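Local coordinates for protein farnesyl diphosphate synthase (Rhodobacter capsulatus, PDB 3M0G) that probably condenses farnesyl diphosphate with isopentenyl diphosphate to give geranylgeranyl diphosphate, a precursor of carotenoids and diterpenes, with magnesium as cofactor, at residues D32-A37 with P96-W102; V10-E15 with A38-R43; V260-A265 with R278-V284. All coordinates share one frame; numbering follows the deposited sequence.

Contact 1: residues D32-A37 with P96-W102. Unlike the reference sequence in segment 96-102: Lys-100 (reference Arg).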
loop_
_atom_site.group_PDB
_atom_site.type_symbol
_atom_site.label_atom_id
_atom_site.label_comp_id
_atom_site.label_asym_id
_atom_site.label_seq_id
_atom_site.Cartn_x
_atom_site.Cartn_y
_atom_site.Cartn_z
ATOM N N ASP B 32 14.755 -3.306 10.278
ATOM C CA ASP B 32 15.162 -2.348 11.322
ATOM C C ASP B 32 14.545 -0.963 11.119
ATOM O O ASP B 32 14.079 -0.334 12.076
ATOM C CB ASP B 32 16.685 -2.207 11.363
ATOM C CG ASP B 32 17.390 -3.534 11.514
ATOM O OD1 ASP B 32 16.818 -4.451 12.147
ATOM O OD2 ASP B 32 18.513 -3.659 10.992
ATOM N N ALA B 33 14.581 -0.487 9.878
ATOM C CA ALA B 33 13.995 0.792 9.514
ATOM C C ALA B 33 12.492 0.815 9.788
ATOM O O ALA B 33 11.976 1.776 10.365
ATOM C CB ALA B 33 14.297 1.119 8.044
HETATM N N MSE B 34 11.802 -0.251 9.386
HETATM C CA MSE B 34 10.356 -0.376 9.617
HETATM C C MSE B 34 10.076 -0.395 11.118
HETATM O O MSE B 34 9.221 0.341 11.613
HETATM C CB MSE B 34 9.804 -1.662 8.987
HETATM C CG MSE B 34 10.000 -1.754 7.480
HETATM SE SE MSE B 34 9.471 -3.489 6.751
HETATM C CE MSE B 34 7.554 -3.379 7.126
ATOM N N ALA B 35 10.810 -1.244 11.834
ATOM C CA ALA B 35 10.667 -1.378 13.284
ATOM C C ALA B 35 10.852 -0.019 13.969
ATOM O O ALA B 35 10.064 0.365 14.849
ATOM C CB ALA B 35 11.666 -2.409 13.825
ATOM N N TYR B 36 11.876 0.709 13.530
ATOM C CA TYR B 36 12.207 2.047 14.064
ATOM C C TYR B 36 11.065 3.039 13.803
ATOM O O TYR B 36 10.682 3.796 14.689
ATOM C CB TYR B 36 13.516 2.525 13.429
ATOM C CG TYR B 36 14.048 3.860 13.899
ATOM C CD1 TYR B 36 14.867 3.947 15.029
ATOM C CD2 TYR B 36 13.772 5.036 13.185
ATOM C CE1 TYR B 36 15.360 5.167 15.460
ATOM C CE2 TYR B 36 14.265 6.267 13.611
ATOM C CZ TYR B 36 15.058 6.320 14.744
ATOM O OH TYR B 36 15.556 7.523 15.165
ATOM N N ALA B 37 10.508 2.998 12.591
ATOM C CA ALA B 37 9.453 3.938 12.169
ATOM C C ALA B 37 8.149 3.697 12.903
ATOM O O ALA B 37 7.407 4.634 13.183
ATOM C CB ALA B 37 9.233 3.847 10.687
ATOM N N PRO B 96 16.602 11.076 15.194
ATOM C CA PRO B 96 16.831 11.128 13.743
ATOM C C PRO B 96 15.726 10.414 12.967
ATOM O O PRO B 96 15.163 9.417 13.449
ATOM C CB PRO B 96 18.141 10.369 13.569
ATOM C CG PRO B 96 18.826 10.482 14.912
ATOM C CD PRO B 96 17.722 10.418 15.900
ATOM N N THR B 97 15.414 10.918 11.782
ATOM C CA THR B 97 14.361 10.311 10.975
ATOM C C THR B 97 14.913 9.087 10.268
ATOM O O THR B 97 16.116 8.807 10.343
ATOM C CB THR B 97 13.750 11.304 9.953
ATOM O OG1 THR B 97 14.802 11.979 9.254
ATOM C CG2 THR B 97 12.860 12.318 10.663
ATOM N N VAL B 98 14.042 8.336 9.599
ATOM C CA VAL B 98 14.492 7.109 8.936
ATOM C C VAL B 98 15.491 7.430 7.835
ATOM O O VAL B 98 16.532 6.781 7.728
ATOM C CB VAL B 98 13.336 6.284 8.382
ATOM C CG1 VAL B 98 13.861 5.203 7.426
ATOM C CG2 VAL B 98 12.566 5.648 9.530
ATOM N N HIS B 99 15.165 8.432 7.024
ATOM C CA HIS B 99 16.009 8.807 5.898
ATOM C C HIS B 99 17.371 9.366 6.379
ATOM O O HIS B 99 18.368 9.227 5.682
ATOM C CB HIS B 99 15.277 9.752 4.948
ATOM C CG HIS B 99 15.393 11.197 5.313
ATOM N ND1 HIS B 99 14.496 11.835 6.141
ATOM C CD2 HIS B 99 16.298 12.133 4.946
ATOM C CE1 HIS B 99 14.851 13.099 6.279
ATOM N NE2 HIS B 99 15.940 13.305 5.562
ATOM N N LYS B 100 17.403 9.965 7.566
ATOM C CA LYS B 100 18.672 10.402 8.176
ATOM C C LYS B 100 19.477 9.259 8.802
ATOM O O LYS B 100 20.692 9.242 8.701
ATOM C CB LYS B 100 18.450 11.513 9.216
ATOM C CG LYS B 100 17.856 12.786 8.644
ATOM C CD LYS B 100 18.809 13.469 7.667
ATOM C CE LYS B 100 19.796 14.365 8.413
ATOM N NZ LYS B 100 20.378 15.410 7.523
ATOM N N LYS B 101 18.800 8.324 9.464
ATOM C CA LYS B 101 19.471 7.196 10.133
ATOM C C LYS B 101 19.933 6.107 9.151
ATOM O O LYS B 101 20.950 5.442 9.385
ATOM C CB LYS B 101 18.575 6.626 11.247
ATOM C CG LYS B 101 19.203 5.504 12.084
ATOM C CD LYS B 101 18.357 5.156 13.305
ATOM C CE LYS B 101 18.883 3.906 14.013
ATOM N NZ LYS B 101 20.171 4.144 14.744
ATOM N N TRP B 102 19.199 5.913 8.057
ATOM C CA TRP B 102 19.684 5.029 6.996
ATOM C C TRP B 102 20.070 5.851 5.751
ATOM O O TRP B 102 21.159 6.430 5.691
ATOM C CB TRP B 102 18.662 3.916 6.714
ATOM C CG TRP B 102 18.591 2.860 7.817
ATOM C CD1 TRP B 102 19.277 1.677 7.864
ATOM C CD2 TRP B 102 17.824 2.923 9.037
ATOM N NE1 TRP B 102 18.968 0.992 9.020
ATOM C CE2 TRP B 102 18.080 1.734 9.757
ATOM C CE3 TRP B 102 16.936 3.860 9.581
ATOM C CZ2 TRP B 102 17.476 1.456 10.996
ATOM C CZ3 TRP B 102 16.329 3.581 10.820
ATOM C CH2 TRP B 102 16.618 2.390 11.513
#

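Contact 2: residues V10-E15 with A38-R43. Unlike the reference sequence in segment 10-15: Ala-13 (reference Gly).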
loop_
_atom_site.group_PDB
_atom_site.type_symbol
_atom_site.label_atom_id
_atom_site.label_comp_id
_atom_site.label_asym_id
_atom_site.label_seq_id
_atom_site.Cartn_x
_atom_site.Cartn_y
_atom_site.Cartn_z
ATOM N N VAL B 10 -3.300 1.145 25.868
ATOM C CA VAL B 10 -3.273 0.964 24.414
ATOM C C VAL B 10 -1.860 1.152 23.849
ATOM O O VAL B 10 -1.411 0.327 23.063
ATOM C CB VAL B 10 -4.308 1.875 23.678
ATOM C CG1 VAL B 10 -3.968 2.040 22.200
ATOM C CG2 VAL B 10 -5.726 1.317 23.828
ATOM N N GLN B 11 -1.166 2.215 24.259
ATOM C CA GLN B 11 0.229 2.428 23.828
ATOM C C GLN B 11 1.134 1.207 24.092
ATOM O O GLN B 11 1.829 0.729 23.183
ATOM C CB GLN B 11 0.824 3.678 24.484
ATOM C CG GLN B 11 0.296 4.980 23.925
ATOM C CD GLN B 11 0.398 6.151 24.892
ATOM O OE1 GLN B 11 0.741 5.993 26.067
ATOM N NE2 GLN B 11 0.089 7.329 24.401
ATOM N N ASP B 12 1.087 0.698 25.322
ATOM C CA ASP B 12 1.913 -0.432 25.762
ATOM C C ASP B 12 1.583 -1.718 25.011
ATOM O O ASP B 12 2.470 -2.507 24.697
ATOM C CB ASP B 12 1.698 -0.713 27.253
ATOM C CG ASP B 12 2.285 0.353 28.162
ATOM O OD1 ASP B 12 3.168 1.132 27.753
ATOM O OD2 ASP B 12 1.859 0.390 29.330
ATOM N N ALA B 13 0.294 -1.936 24.767
ATOM C CA ALA B 13 -0.162 -3.134 24.090
ATOM C C ALA B 13 0.247 -3.059 22.628
ATOM O O ALA B 13 0.746 -4.038 22.077
ATOM C CB ALA B 13 -1.662 -3.284 24.230
ATOM N N VAL B 14 0.069 -1.884 22.021
ATOM C CA VAL B 14 0.428 -1.689 20.613
ATOM C C VAL B 14 1.925 -1.786 20.373
ATOM O O VAL B 14 2.343 -2.425 19.410
ATOM C CB VAL B 14 -0.128 -0.381 20.028
ATOM C CG1 VAL B 14 0.372 -0.172 18.586
ATOM C CG2 VAL B 14 -1.639 -0.410 20.039
ATOM N N GLU B 15 2.727 -1.164 21.238
ATOM C CA GLU B 15 4.185 -1.238 21.119
ATOM C C GLU B 15 4.713 -2.671 21.093
ATOM O O GLU B 15 5.584 -2.995 20.289
ATOM C CB GLU B 15 4.877 -0.418 22.218
ATOM C CG GLU B 15 6.392 -0.306 22.070
ATOM C CD GLU B 15 6.838 0.769 21.081
ATOM O OE1 GLU B 15 6.047 1.164 20.197
ATOM O OE2 GLU B 15 7.996 1.225 21.200
ATOM N N ALA B 38 7.891 2.439 13.234
ATOM C CA ALA B 38 6.659 2.049 13.900
ATOM C C ALA B 38 6.728 2.080 15.429
ATOM O O ALA B 38 5.740 1.786 16.084
ATOM C CB ALA B 38 6.221 0.665 13.398
ATOM N N GLN B 39 7.887 2.443 15.983
ATOM C CA GLN B 39 8.093 2.528 17.429
ATOM C C GLN B 39 7.529 3.838 17.969
ATOM O O GLN B 39 7.671 4.894 17.338
ATOM C CB GLN B 39 9.592 2.443 17.773
ATOM C CG GLN B 39 10.166 1.040 17.866
ATOM C CD GLN B 39 11.703 0.984 17.767
ATOM O OE1 GLN B 39 12.408 1.962 18.059
ATOM N NE2 GLN B 39 12.219 -0.172 17.373
ATOM N N GLY B 40 6.889 3.764 19.134
ATOM C CA GLY B 40 6.453 4.962 19.860
ATOM C C GLY B 40 5.267 5.688 19.253
ATOM O O GLY B 40 4.566 5.141 18.405
ATOM N N GLY B 41 5.051 6.926 19.691
ATOM C CA GLY B 41 3.890 7.711 19.277
ATOM C C GLY B 41 2.765 7.591 20.289
ATOM O O GLY B 41 2.717 6.627 21.065
ATOM N N LYS B 42 1.858 8.567 20.273
ATOM C CA LYS B 42 0.759 8.627 21.234
ATOM C C LYS B 42 -0.319 7.576 20.940
ATOM O O LYS B 42 -1.135 7.249 21.812
ATOM C CB LYS B 42 0.170 10.046 21.307
ATOM C CG LYS B 42 -0.796 10.378 20.184
ATOM C CD LYS B 42 -1.021 11.873 19.977
ATOM C CE LYS B 42 -2.137 12.055 18.952
ATOM N NZ LYS B 42 -1.851 13.090 17.935
ATOM N N ARG B 43 -0.304 7.042 19.718
ATOM C CA ARG B 43 -1.168 5.926 19.310
ATOM C C ARG B 43 -2.659 6.311 19.229
ATOM O O ARG B 43 -3.517 5.475 19.519
ATOM C CB ARG B 43 -0.970 4.690 20.238
ATOM C CG ARG B 43 0.471 4.158 20.387
ATOM C CD ARG B 43 1.160 3.807 19.035
ATOM N NE ARG B 43 2.299 2.886 19.185
ATOM C CZ ARG B 43 3.063 2.435 18.182
ATOM N NH1 ARG B 43 2.828 2.795 16.921
ATOM N NH2 ARG B 43 4.072 1.603 18.433
HETATM O O HOH W 1 3.459 2.414 21.671
#

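Contact 3: residues V260-A265 with R278-V284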
loop_
_atom_site.group_PDB
_atom_site.type_symbol
_atom_site.label_atom_id
_atom_site.label_comp_id
_atom_site.label_asym_id
_atom_site.label_seq_id
_atom_site.Cartn_x
_atom_site.Cartn_y
_atom_site.Cartn_z
ATOM N N VAL B 260 -15.620 19.574 18.570
ATOM C CA VAL B 260 -15.582 18.545 19.615
ATOM C C VAL B 260 -16.984 18.284 20.190
ATOM O O VAL B 260 -17.327 17.145 20.502
ATOM C CB VAL B 260 -14.554 18.889 20.714
ATOM C CG1 VAL B 260 -14.752 18.047 21.978
ATOM C CG2 VAL B 260 -13.134 18.713 20.167
ATOM N N ALA B 261 -17.798 19.331 20.295
ATOM C CA ALA B 261 -19.182 19.170 20.750
ATOM C C ALA B 261 -20.002 18.479 19.666
ATOM O O ALA B 261 -20.889 17.698 19.967
ATOM C CB ALA B 261 -19.796 20.515 21.138
ATOM N N GLU B 262 -19.682 18.744 18.396
ATOM C CA GLU B 262 -20.369 18.081 17.288
ATOM C C GLU B 262 -20.010 16.594 17.272
ATOM O O GLU B 262 -20.865 15.756 16.990
ATOM C CB GLU B 262 -20.006 18.697 15.932
ATOM C CG GLU B 262 -20.183 20.208 15.812
ATOM C CD GLU B 262 -21.552 20.637 15.314
ATOM O OE1 GLU B 262 -22.566 20.353 15.990
ATOM O OE2 GLU B 262 -21.618 21.288 14.243
ATOM N N ALA B 263 -18.738 16.295 17.571
ATOM C CA ALA B 263 -18.236 14.930 17.608
ATOM C C ALA B 263 -18.873 14.141 18.746
ATOM O O ALA B 263 -19.213 12.980 18.568
ATOM C CB ALA B 263 -16.736 14.920 17.744
ATOM N N GLU B 264 -19.022 14.779 19.903
ATOM C CA GLU B 264 -19.670 14.167 21.075
ATOM C C GLU B 264 -21.139 13.883 20.824
ATOM O O GLU B 264 -21.666 12.880 21.307
ATOM C CB GLU B 264 -19.581 15.089 22.292
ATOM C CG GLU B 264 -18.239 15.130 22.985
ATOM C CD GLU B 264 -18.258 16.059 24.168
ATOM O OE1 GLU B 264 -18.148 17.290 23.972
ATOM O OE2 GLU B 264 -18.409 15.569 25.298
ATOM N N ALA B 265 -21.800 14.795 20.108
ATOM C CA ALA B 265 -23.232 14.662 19.800
ATOM C C ALA B 265 -23.458 13.523 18.799
ATOM O O ALA B 265 -24.460 12.816 18.874
ATOM C CB ALA B 265 -23.793 15.990 19.258
ATOM N N ARG B 278 -15.920 10.310 23.775
ATOM C CA ARG B 278 -16.199 11.720 24.038
ATOM C C ARG B 278 -15.005 12.385 24.735
ATOM O O ARG B 278 -14.621 13.482 24.373
ATOM C CB ARG B 278 -17.508 11.902 24.833
ATOM C CG ARG B 278 -18.761 11.596 23.994
ATOM C CD ARG B 278 -20.079 11.662 24.786
ATOM N NE ARG B 278 -21.191 11.958 23.879
ATOM C CZ ARG B 278 -22.477 11.731 24.133
ATOM N NH1 ARG B 278 -22.855 11.186 25.282
ATOM N NH2 ARG B 278 -23.388 12.045 23.220
ATOM N N ALA B 279 -14.396 11.693 25.691
ATOM C CA ALA B 279 -13.214 12.226 26.397
ATOM C C ALA B 279 -12.005 12.376 25.465
ATOM O O ALA B 279 -11.256 13.359 25.554
ATOM C CB ALA B 279 -12.878 11.364 27.632
ATOM N N CYS B 280 -11.845 11.425 24.542
ATOM C CA CYS B 280 -10.756 11.490 23.580
ATOM C C CYS B 280 -10.863 12.731 22.690
ATOM O O CYS B 280 -9.855 13.374 22.406
ATOM C CB CYS B 280 -10.706 10.232 22.717
ATOM S SG CYS B 280 -9.330 10.234 21.549
ATOM N N ALA B 281 -12.078 13.060 22.254
ATOM C CA ALA B 281 -12.301 14.231 21.400
ATOM C C ALA B 281 -11.914 15.509 22.139
ATOM O O ALA B 281 -11.339 16.433 21.563
ATOM C CB ALA B 281 -13.749 14.298 20.941
ATOM N N ARG B 282 -12.242 15.552 23.420
ATOM C CA ARG B 282 -11.936 16.690 24.277
ATOM C C ARG B 282 -10.426 16.782 24.506
ATOM O O ARG B 282 -9.853 17.871 24.490
ATOM C CB ARG B 282 -12.668 16.544 25.622
ATOM C CG ARG B 282 -14.162 16.669 25.512
ATOM C CD ARG B 282 -14.784 17.013 26.836
ATOM N NE ARG B 282 -14.630 15.953 27.826
ATOM C CZ ARG B 282 -15.394 14.867 27.911
ATOM N NH1 ARG B 282 -16.373 14.663 27.032
ATOM N NH2 ARG B 282 -15.171 13.976 28.880
ATOM N N TYR B 283 -9.796 15.628 24.711
ATOM C CA TYR B 283 -8.342 15.535 24.844
ATOM C C TYR B 283 -7.606 16.083 23.609
ATOM O O TYR B 283 -6.584 16.758 23.751
ATOM C CB TYR B 283 -7.949 14.085 25.145
ATOM C CG TYR B 283 -6.559 13.637 24.722
ATOM C CD1 TYR B 283 -6.377 12.874 23.568
ATOM C CD2 TYR B 283 -5.439 13.935 25.496
ATOM C CE1 TYR B 283 -5.111 12.441 23.180
ATOM C CE2 TYR B 283 -4.164 13.508 25.120
ATOM C CZ TYR B 283 -4.009 12.760 23.963
ATOM O OH TYR B 283 -2.749 12.329 23.580
ATOM N N VAL B 284 -8.129 15.812 22.409
ATOM C CA VAL B 284 -7.468 16.289 21.184
ATOM C C VAL B 284 -7.222 17.802 21.226
ATOM O O VAL B 284 -6.206 18.273 20.723
ATOM C CB VAL B 284 -8.201 15.878 19.863
ATOM C CG1 VAL B 284 -9.457 16.708 19.628
ATOM C CG2 VAL B 284 -7.276 16.042 18.683
#

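Contact 1: residues D32-A37 with P96-W102
Ala-33 sits over one face of the Trp-102 indole, touching it with CA and CB. The CA lies 3.8 Å from the centroid of the six-membered ring, close to the ring normal, and the CB covers the same plane. This is a CH-pi contact. Tyr-36, one turn on, meets the same indole at its rim. Trp-102 CH2 packs on Tyr-36 CB at 3.6 Å, and the indole edge points at the tyrosine face. The two planes stand 73° apart, a T-shaped pair. Val-98 CG2 fills the angle between Tyr-36 CD2, 3.9 Å away, and Ala-37 CB. Further out, Lys-101 lays its CD over a face of the phenol, 3.7 Å above the plane. Tyr-36 holds CG anti to its own N (chi1 -178°), which sends the ring across to residues 96-98. At the polar edge its OH donates to Pro-96 O at 2.6 Å, in the carbonyl plane and on a lone pair.

Helix 29-37 thus rests on the short turn of helix 98-101. Ala-37 and Val-98 both touch Val-79 of helix 60-81, and Ala-33 touches Thr-106 of helix 104-121. Strand 95-96 enters from a small hairpin with strand 91-92.

Contact 2: residues V10-E15 with A38-R43
Gln-11 and Arg-43 pack their aliphatic parts together, with the two CG atoms 3.6 Å apart. Val-14 adds to this apolar contact. Its CG1 lies over one face of the Arg-43 guanidinium, offset to the rim. Gly-40 O sits over the opposite face, so the flat group is held between a methyl and a carbonyl.

The charged contact is between Arg-43 and Glu-15. Arg-43 NH2 and Glu-15 OE1 form a salt bridge at 2.7 Å, but its hydrogen bond is bent and weak. The carboxylate and guanidinium planes are 66° apart, so this is not a flat two-pronged pair. Glu-15 reaches the loop by a bend at chi2 (81°). Arg-43 NH1 makes a second salt bridge, with Glu-71 of helix 60-81, so the two acids lie at different nitrogens of the guanidinium.

The hydrogen bonds to the loop backbone are straighter. Gly-40 N donates to Glu-15 OE1 at 2.9 Å and 171°, on the syn side of the carboxylate. Gln-11 NE2 donates to Lys-42 O at 2.9 Å, from a position tilted out of the carbonyl plane. Within the loop, Arg-43 NH2 also donates to Ala-38 O at 2.9 Å.

One water completes the network. It accepts from Arg-43 NE at 2.8 Å and donates to Gln-11 O and to Glu-15 OE1.

The loop is thus bonded to helix 3-23 through Gln-11 and Glu-15, and Arg-43 is the N-cap residue of helix 44-55. Residues 40-43 spell Gly-Gly-Lys-Arg, a sequence motif of the all-helical polyprenyl synthases. In relatives this loop lies by the site for the diphosphate of isopentenyl diphosphate.

Contact 3: residues V260-A265 with R278-V284
Glu-264 lays its side chain across that of Arg-278, with the two CG atoms 3.7 Å apart. The setting is an antiparallel helical hairpin near the C terminus of the all-helical prenyl synthase fold. The short axes of 260-265 and 278-284 run at 169° and approach to 9.2 Å. Small residues line the interface. Ala-281 CB lies 4.0 Å from Val-260 CG1 and 4.4 Å from Ala-263 CB. Val-260 CG1 also packs on Arg-282 CG at 3.8 Å, so the aliphatic start of that arginine extends the apolar strip. Helix 199-219 covers the buried side: Val-260 touches Ala-211 and Ala-263 touches Ala-207.

The polar groups gather along the other margin. Glu-264 is extended beyond CG and presents OE2 to Arg-282 NH1 at 2.8 Å. This is a salt bridge, though its hydrogen bond is weak and bent. Arg-282 gets there by a turn at chi3 (-65°). The carboxylate thus lies beside two arginines, which would favour its charged form.

Arg-278 does not bond to the carboxylate. Its chain runs extended from CG to NE and on to the C-terminal end of helix 249-265. There NE, at 2.8 Å, and NH2, at 2.7 Å, both donate to the single backbone atom Glu-264 O. They come from the same face of the carbonyl plane, and the oxygen lies in the guanidinium plane.

Overall arrangement
The chain starts in helix 3-23, which carries the first half of contact 2. It turns into helix 29-37, where contact 1 opens. Residues 38-43 then come back to helix 3-23, and contact 2 closes a loop of 22 residues. Contact 1 closes later, at 96-102, which begins in the second strand of the small hairpin, beyond helices 44-55 and 60-81. The two contacts therefore cross along the chain, and their segments 32-37 and 38-43 adjoin. Contact 3 follows in series and closes the short connection between the last two helices, with 12 residues between its segments. It lies across the chain's centre from contact 1, with centres 34 Å apart. Contact 2 bridges part of this gap: Lys-42 CD packs 4.0 Å from Tyr-283 OH.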